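Long-range contacts in uncharacterized NTF2-like protein (Cytophaga hutchinsonii ATCC 33406, PDB 3F40), which is of unknown function but folds as a SnoaL-like member of the NTF2 superfamily, whose cone-shaped domains often enclose a ligand-binding or catalytic pocket: residues A[71-77]-A[88-94]; A[11-15]-A[27-31]. All blocks are in the same frame, centred on the assembly; numbering follows the deposited sequence. Where two conformers were deposited one is given.

Interaction 1 of 2, residues A[71-77]-A[88-94]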
loop_
_atom_site.group_PDB
_atom_site.type_symbol
_atom_site.label_atom_id
_atom_site.label_comp_id
_atom_site.label_asym_id
_atom_site.label_seq_id
_atom_site.Cartn_x
_atom_site.Cartn_y
_atom_site.Cartn_z
ATOM N N ASN A 71 10.667 -10.148 -4.854
ATOM C CA ASN A 71 9.739 -11.224 -4.438
ATOM C C ASN A 71 8.422 -10.718 -3.845
ATOM O O ASN A 71 7.730 -11.420 -3.103
ATOM C CB ASN A 71 10.434 -12.149 -3.481
ATOM C CG ASN A 71 11.551 -12.922 -4.175
ATOM O OD1 ASN A 71 11.447 -13.250 -5.366
ATOM N ND2 ASN A 71 12.641 -13.151 -3.462
ATOM N N ASP A 72 8.090 -9.486 -4.194
ATOM C CA ASP A 72 6.906 -8.826 -3.656
ATOM C C ASP A 72 6.004 -8.304 -4.751
ATOM O O ASP A 72 6.437 -7.789 -5.761
ATOM C CB ASP A 72 7.263 -7.650 -2.758
ATOM C CG ASP A 72 8.139 -8.072 -1.593
ATOM O OD1 ASP A 72 7.652 -8.866 -0.786
ATOM O OD2 ASP A 72 9.288 -7.610 -1.479
ATOM N N VAL A 73 4.715 -8.421 -4.469
ATOM C CA VAL A 73 3.635 -7.861 -5.261
ATOM C C VAL A 73 2.789 -6.979 -4.371
ATOM O O VAL A 73 2.442 -7.360 -3.263
ATOM C CB VAL A 73 2.765 -8.980 -5.931
ATOM C CG1 VAL A 73 1.478 -8.392 -6.550
ATOM C CG2 VAL A 73 3.600 -9.735 -6.952
ATOM N N CYS A 74 2.488 -5.774 -4.835
ATOM C CA CYS A 74 1.585 -4.895 -4.097
ATOM C C CYS A 74 0.366 -4.536 -4.927
ATOM O O CYS A 74 0.478 -3.999 -6.025
ATOM C CB CYS A 74 2.308 -3.626 -3.626
ATOM S SG CYS A 74 1.415 -2.771 -2.296
ATOM N N LEU A 75 -0.799 -4.816 -4.357
ATOM C CA LEU A 75 -2.072 -4.516 -4.988
ATOM C C LEU A 75 -2.719 -3.318 -4.330
ATOM O O LEU A 75 -2.735 -3.200 -3.112
ATOM C CB LEU A 75 -3.059 -5.690 -4.881
ATOM C CG LEU A 75 -2.590 -7.029 -5.471
ATOM C CD1 LEU A 75 -3.703 -8.106 -5.328
ATOM C CD2 LEU A 75 -2.154 -6.916 -6.897
ATOM N N ILE A 76 -3.269 -2.431 -5.147
ATOM C CA ILE A 76 -4.140 -1.367 -4.727
ATOM C C ILE A 76 -5.536 -1.833 -5.104
ATOM O O ILE A 76 -5.848 -2.041 -6.270
ATOM C CB ILE A 76 -3.814 -0.049 -5.450
ATOM C CG1 ILE A 76 -2.367 0.375 -5.198
ATOM C CG2 ILE A 76 -4.764 1.068 -5.051
ATOM C CD1 ILE A 76 -2.006 0.607 -3.743
ATOM N N TYR A 77 -6.358 -2.051 -4.089
ATOM C CA TYR A 77 -7.658 -2.629 -4.311
ATOM C C TYR A 77 -8.704 -2.150 -3.320
ATOM O O TYR A 77 -8.409 -1.741 -2.205
ATOM C CB TYR A 77 -7.583 -4.162 -4.341
ATOM C CG TYR A 77 -6.864 -4.942 -3.219
ATOM C CD1 TYR A 77 -6.534 -4.390 -2.000
ATOM C CD2 TYR A 77 -6.576 -6.274 -3.414
ATOM C CE1 TYR A 77 -5.872 -5.144 -1.022
ATOM C CE2 TYR A 77 -5.942 -7.050 -2.470
ATOM C CZ TYR A 77 -5.584 -6.483 -1.266
ATOM O OH TYR A 77 -4.945 -7.261 -0.302
ATOM N N ALA A 88 -7.704 -0.231 0.157
ATOM C CA ALA A 88 -6.550 -0.838 0.814
ATOM C C ALA A 88 -5.386 -1.030 -0.144
ATOM O O ALA A 88 -5.525 -0.968 -1.365
ATOM C CB ALA A 88 -6.938 -2.231 1.382
ATOM N N SER A 89 -4.239 -1.281 0.462
ATOM C CA SER A 89 -3.040 -1.709 -0.233
ATOM C C SER A 89 -2.614 -3.048 0.367
ATOM O O SER A 89 -2.489 -3.145 1.560
ATOM C CB SER A 89 -1.932 -0.667 -0.064
ATOM O OG SER A 89 -0.750 -1.091 -0.702
ATOM N N GLY A 90 -2.382 -4.048 -0.467
ATOM C CA GLY A 90 -2.013 -5.381 -0.003
ATOM C C GLY A 90 -0.646 -5.745 -0.532
ATOM O O GLY A 90 -0.399 -5.717 -1.738
ATOM N N LEU A 91 0.254 -6.101 0.385
ATOM C CA LEU A 91 1.630 -6.459 0.072
ATOM C C LEU A 91 1.806 -7.967 0.256
ATOM O O LEU A 91 1.704 -8.494 1.363
ATOM C CB LEU A 91 2.569 -5.707 0.998
ATOM C CG LEU A 91 4.044 -6.020 0.881
ATOM C CD1 LEU A 91 4.612 -5.595 -0.472
ATOM C CD2 LEU A 91 4.794 -5.339 2.039
ATOM N N TYR A 92 2.012 -8.659 -0.862
ATOM C CA TYR A 92 2.158 -10.102 -0.918
ATOM C C TYR A 92 3.621 -10.455 -1.158
ATOM O O TYR A 92 4.237 -9.935 -2.108
ATOM C CB TYR A 92 1.295 -10.681 -2.065
ATOM C CG TYR A 92 -0.169 -10.424 -1.937
ATOM C CD1 TYR A 92 -0.714 -9.196 -2.263
ATOM C CD2 TYR A 92 -1.021 -11.403 -1.513
ATOM C CE1 TYR A 92 -2.064 -8.941 -2.078
ATOM C CE2 TYR A 92 -2.381 -11.149 -1.319
ATOM C CZ TYR A 92 -2.891 -9.907 -1.588
ATOM O OH TYR A 92 -4.219 -9.630 -1.382
ATOM N N HIS A 93 4.146 -11.362 -0.334
ATOM C CA HIS A 93 5.508 -11.862 -0.529
ATOM C C HIS A 93 5.419 -13.301 -1.039
ATOM O O HIS A 93 4.612 -14.080 -0.525
ATOM C CB HIS A 93 6.295 -11.830 0.782
ATOM C CG HIS A 93 7.743 -12.136 0.614
ATOM N ND1 HIS A 93 8.635 -11.213 0.119
ATOM C CD2 HIS A 93 8.456 -13.259 0.888
ATOM C CE1 HIS A 93 9.842 -11.761 0.089
ATOM N NE2 HIS A 93 9.749 -13.009 0.516
ATOM N N LEU A 94 6.247 -13.609 -2.016
ATOM C CA LEU A 94 6.264 -14.949 -2.637
ATOM C C LEU A 94 7.640 -15.533 -2.586
ATOM O O LEU A 94 8.665 -14.854 -2.804
ATOM C CB LEU A 94 5.805 -14.856 -4.087
ATOM C CG LEU A 94 4.346 -14.324 -4.198
ATOM C CD1 LEU A 94 4.339 -12.839 -4.505
ATOM C CD2 LEU A 94 3.503 -15.091 -5.230
HETATM O O HOH W 1 9.364 -15.493 -5.517
#

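Interaction 2 of 2, residues A[11-15]-A[27-31]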
loop_
_atom_site.group_PDB
_atom_site.type_symbol
_atom_site.label_atom_id
_atom_site.label_comp_id
_atom_site.label_asym_id
_atom_site.label_seq_id
_atom_site.Cartn_x
_atom_site.Cartn_y
_atom_site.Cartn_z
ATOM N N LEU A 11 0.203 -15.891 -9.997
ATOM C CA LEU A 11 -0.213 -16.477 -8.690
ATOM C C LEU A 11 -1.037 -15.555 -7.856
ATOM O O LEU A 11 -2.041 -15.936 -7.220
ATOM C CB LEU A 11 0.975 -16.823 -7.808
ATOM C CG LEU A 11 1.836 -17.987 -8.242
ATOM C CD1 LEU A 11 3.090 -18.109 -7.355
ATOM C CD2 LEU A 11 1.058 -19.305 -8.227
ATOM N N VAL A 12 -0.603 -14.311 -7.796
ATOM C CA VAL A 12 -1.362 -13.395 -6.961
ATOM C C VAL A 12 -2.741 -13.146 -7.545
ATOM O O VAL A 12 -3.751 -13.161 -6.830
ATOM C CB VAL A 12 -0.599 -12.079 -6.686
ATOM C CG1 VAL A 12 -1.470 -11.086 -5.947
ATOM C CG2 VAL A 12 0.712 -12.385 -5.906
ATOM N N LEU A 13 -2.799 -12.941 -8.849
ATOM C CA LEU A 13 -4.103 -12.693 -9.471
ATOM C C LEU A 13 -5.013 -13.912 -9.385
ATOM O O LEU A 13 -6.235 -13.762 -9.278
ATOM C CB LEU A 13 -3.924 -12.200 -10.897
ATOM C CG LEU A 13 -3.318 -10.808 -10.941
ATOM C CD1 LEU A 13 -3.229 -10.306 -12.400
ATOM C CD2 LEU A 13 -4.073 -9.781 -10.076
ATOM N N GLU A 14 -4.429 -15.090 -9.485
ATOM C CA GLU A 14 -5.214 -16.320 -9.324
ATOM C C GLU A 14 -5.762 -16.423 -7.917
ATOM O O GLU A 14 -6.890 -16.857 -7.714
ATOM C CB GLU A 14 -4.385 -17.545 -9.611
ATOM C CG GLU A 14 -4.028 -17.689 -11.046
ATOM C CD GLU A 14 -3.138 -18.845 -11.309
ATOM O OE1 GLU A 14 -2.725 -19.540 -10.292
ATOM O OE2 GLU A 14 -2.842 -18.992 -12.530
ATOM N N PHE A 15 -4.968 -16.042 -6.932
ATOM C CA PHE A 15 -5.440 -16.061 -5.526
ATOM C C PHE A 15 -6.620 -15.129 -5.351
ATOM O O PHE A 15 -7.640 -15.500 -4.760
ATOM C CB PHE A 15 -4.270 -15.680 -4.582
ATOM C CG PHE A 15 -4.643 -15.634 -3.127
ATOM C CD1 PHE A 15 -4.913 -16.811 -2.439
ATOM C CD2 PHE A 15 -4.687 -14.446 -2.426
ATOM C CE1 PHE A 15 -5.267 -16.782 -1.109
ATOM C CE2 PHE A 15 -5.024 -14.435 -1.095
ATOM C CZ PHE A 15 -5.307 -15.606 -0.443
ATOM N N ALA A 27 -7.946 -21.060 -3.586
ATOM C CA ALA A 27 -7.192 -19.940 -2.994
ATOM C C ALA A 27 -6.103 -20.525 -2.068
ATOM O O ALA A 27 -4.922 -20.092 -2.056
ATOM C CB ALA A 27 -8.146 -18.962 -2.289
ATOM N N LYS A 28 -6.479 -21.508 -1.245
ATOM C CA LYS A 28 -5.512 -22.046 -0.264
ATOM C C LYS A 28 -4.307 -22.649 -0.952
ATOM O O LYS A 28 -3.197 -22.643 -0.419
ATOM C CB LYS A 28 -6.124 -23.084 0.698
ATOM C CG LYS A 28 -5.143 -23.568 1.778
ATOM C CD LYS A 28 -5.796 -24.550 2.756
ATOM C CE LYS A 28 -4.856 -24.915 3.897
ATOM N NZ LYS A 28 -3.783 -25.848 3.481
ATOM N N LYS A 29 -4.536 -23.167 -2.148
ATOM C CA LYS A 29 -3.444 -23.822 -2.890
ATOM C C LYS A 29 -2.279 -22.883 -3.202
ATOM O O LYS A 29 -1.163 -23.348 -3.440
ATOM C CB LYS A 29 -3.942 -24.476 -4.206
ATOM C CG LYS A 29 -4.650 -25.799 -3.985
ATOM C CD LYS A 29 -5.147 -26.356 -5.318
ATOM N N ARG A 30 -2.580 -21.598 -3.266
ATOM C CA ARG A 30 -1.604 -20.566 -3.681
ATOM C C ARG A 30 -0.757 -20.132 -2.453
ATOM O O ARG A 30 0.222 -19.415 -2.619
ATOM C CB ARG A 30 -2.270 -19.340 -4.353
ATOM C CG ARG A 30 -2.547 -19.432 -5.886
ATOM C CD ARG A 30 -3.687 -20.264 -6.224
ATOM N NE ARG A 30 -3.807 -20.458 -7.667
ATOM C CZ ARG A 30 -4.645 -21.342 -8.174
ATOM N NH1 ARG A 30 -5.385 -22.074 -7.365
ATOM N NH2 ARG A 30 -4.727 -21.517 -9.484
ATOM N N LEU A 31 -1.124 -20.592 -1.263
ATOM C CA LEU A 31 -0.455 -20.167 -0.017
ATOM C C LEU A 31 0.487 -21.219 0.514
ATOM O O LEU A 31 0.175 -22.438 0.514
ATOM C CB LEU A 31 -1.496 -19.882 1.063
ATOM C CG LEU A 31 -2.581 -18.851 0.758
ATOM C CD1 LEU A 31 -3.397 -18.583 1.997
ATOM C CD2 LEU A 31 -1.938 -17.585 0.238
#

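Interaction 1 of 2, residues A[71-77]-A[88-94]
Strands 72-77 and 88-94 run antiparallel, their axes 4.6 Å apart at closest and 162° between directions, with paired backbone bonds at V73/Y92, L75/G90 and Y77/A88 and one more from L94 N to N71 O. On the concave face, toward helix 8-20, the Y77 and Y92 side chains approach from opposite directions and their hydroxyls share a hydrogen bond, Y77 OH to Y92 OH 2.7 Å, which either may donate. Y92 OH lies at the edge of the Y77 ring, near its plane. With chi1 at 50°, CG of Y77 stands between its backbone N and carbonyl carbon, and the ring leans across to strand 88-94, bringing Y77 OH to 3.5 Å from G90 CA; G90, with no side chain, lets the hydroxyl sit close over its CA. L75 reaches the Y92 ring at about a right angle, its CD1 3.7 Å from Y92 CE1, while L75 CB lies over one face of the Y77 ring, near its rim.

The other face carries D72, C74, S89 and H93. H93 ND1 donates to D72 OD1 (2.7 Å), in the imidazole plane but from above the carboxylate plane. D72 OD2 bridges to K65 of the second subunit, where S89 OG also meets its counterpart S89, and H93 NE2 bonds to E95. Bonds at both nitrogens, to D72 and to E95, fix the rotation of the imidazole. The two faces divide the labour: L75 and Y92 pack on helix 8-20 in the interior, while D72 and S89 help build the dimer interface.

Interaction 2 of 2, residues A[11-15]-A[27-31]
F15 is overlapped off-centre by L31, while A27 meets its edge, so that the ring lies against segment 27-31. L31 CD2 sits 4.1 Å from the centroid of the F15 ring, 29° off the normal, an off-centre CH-pi contact in which the two side chains cross at about a right angle. At the ring's rim F15 CD1 comes 3.3 Å from A27 O, which lies near the ring plane, and F15 CE1 meets A27 CB at 3.8 Å. The small methyl of A27 lets the backbones close in, the CA atoms of F15 and A27 being 5.0 Å apart. F15 CG is anti to the backbone N (chi1 179°), which swings the ring off the helix toward L31.

Beside F15, on the more exposed side, R30 forms a salt bridge with E14. The arginine chain bends at chi2 and presents the NE edge of its guanidinium side-on, so that R30 NH2 at 2.9 Å and R30 NE at 3.0 Å both donate to the single atom E14 OE1. That oxygen lies in the guanidinium plane, yet the carboxylate is turned nearly perpendicular to it, 81° between planes, and both nitrogens arrive from the same face of the carboxylate. R30 NH1 bonds to A26 O, which holds the guanidinium from a second side, while R30 CG passes L11 O at 3.8 Å. An arginine serves here because its aliphatic stem can pack beside F15 while its charged end reaches E14.

I99 of strand 98-105 touches both F15 and L31, and M51 of helix 47-57 meets A27. This joining of N-terminal helices over a curved sheet is characteristic of the NTF2-like alpha+beta cone fold.

Overall arrangement
From the N terminus, helix 8-20 is met first; the chain turns back through helix 24-29, and interaction 2 closes this short helical loop. It then adds strands 35-39 and 42-45, helix 47-57 and strand 60-69 before interaction 1 closes the beta hairpin of strands 72-81 and 84-95. The two contacts follow in series and neither encloses nor crosses the other. They meet through helix 8-20: V12 packs on L75, V73 and L94, and L11 on L94, so the helix has the hairpin at one flank and segment 27-31 at another. Together they tie the helical layer to the sheet, whose other face at the hairpin borders the second subunit.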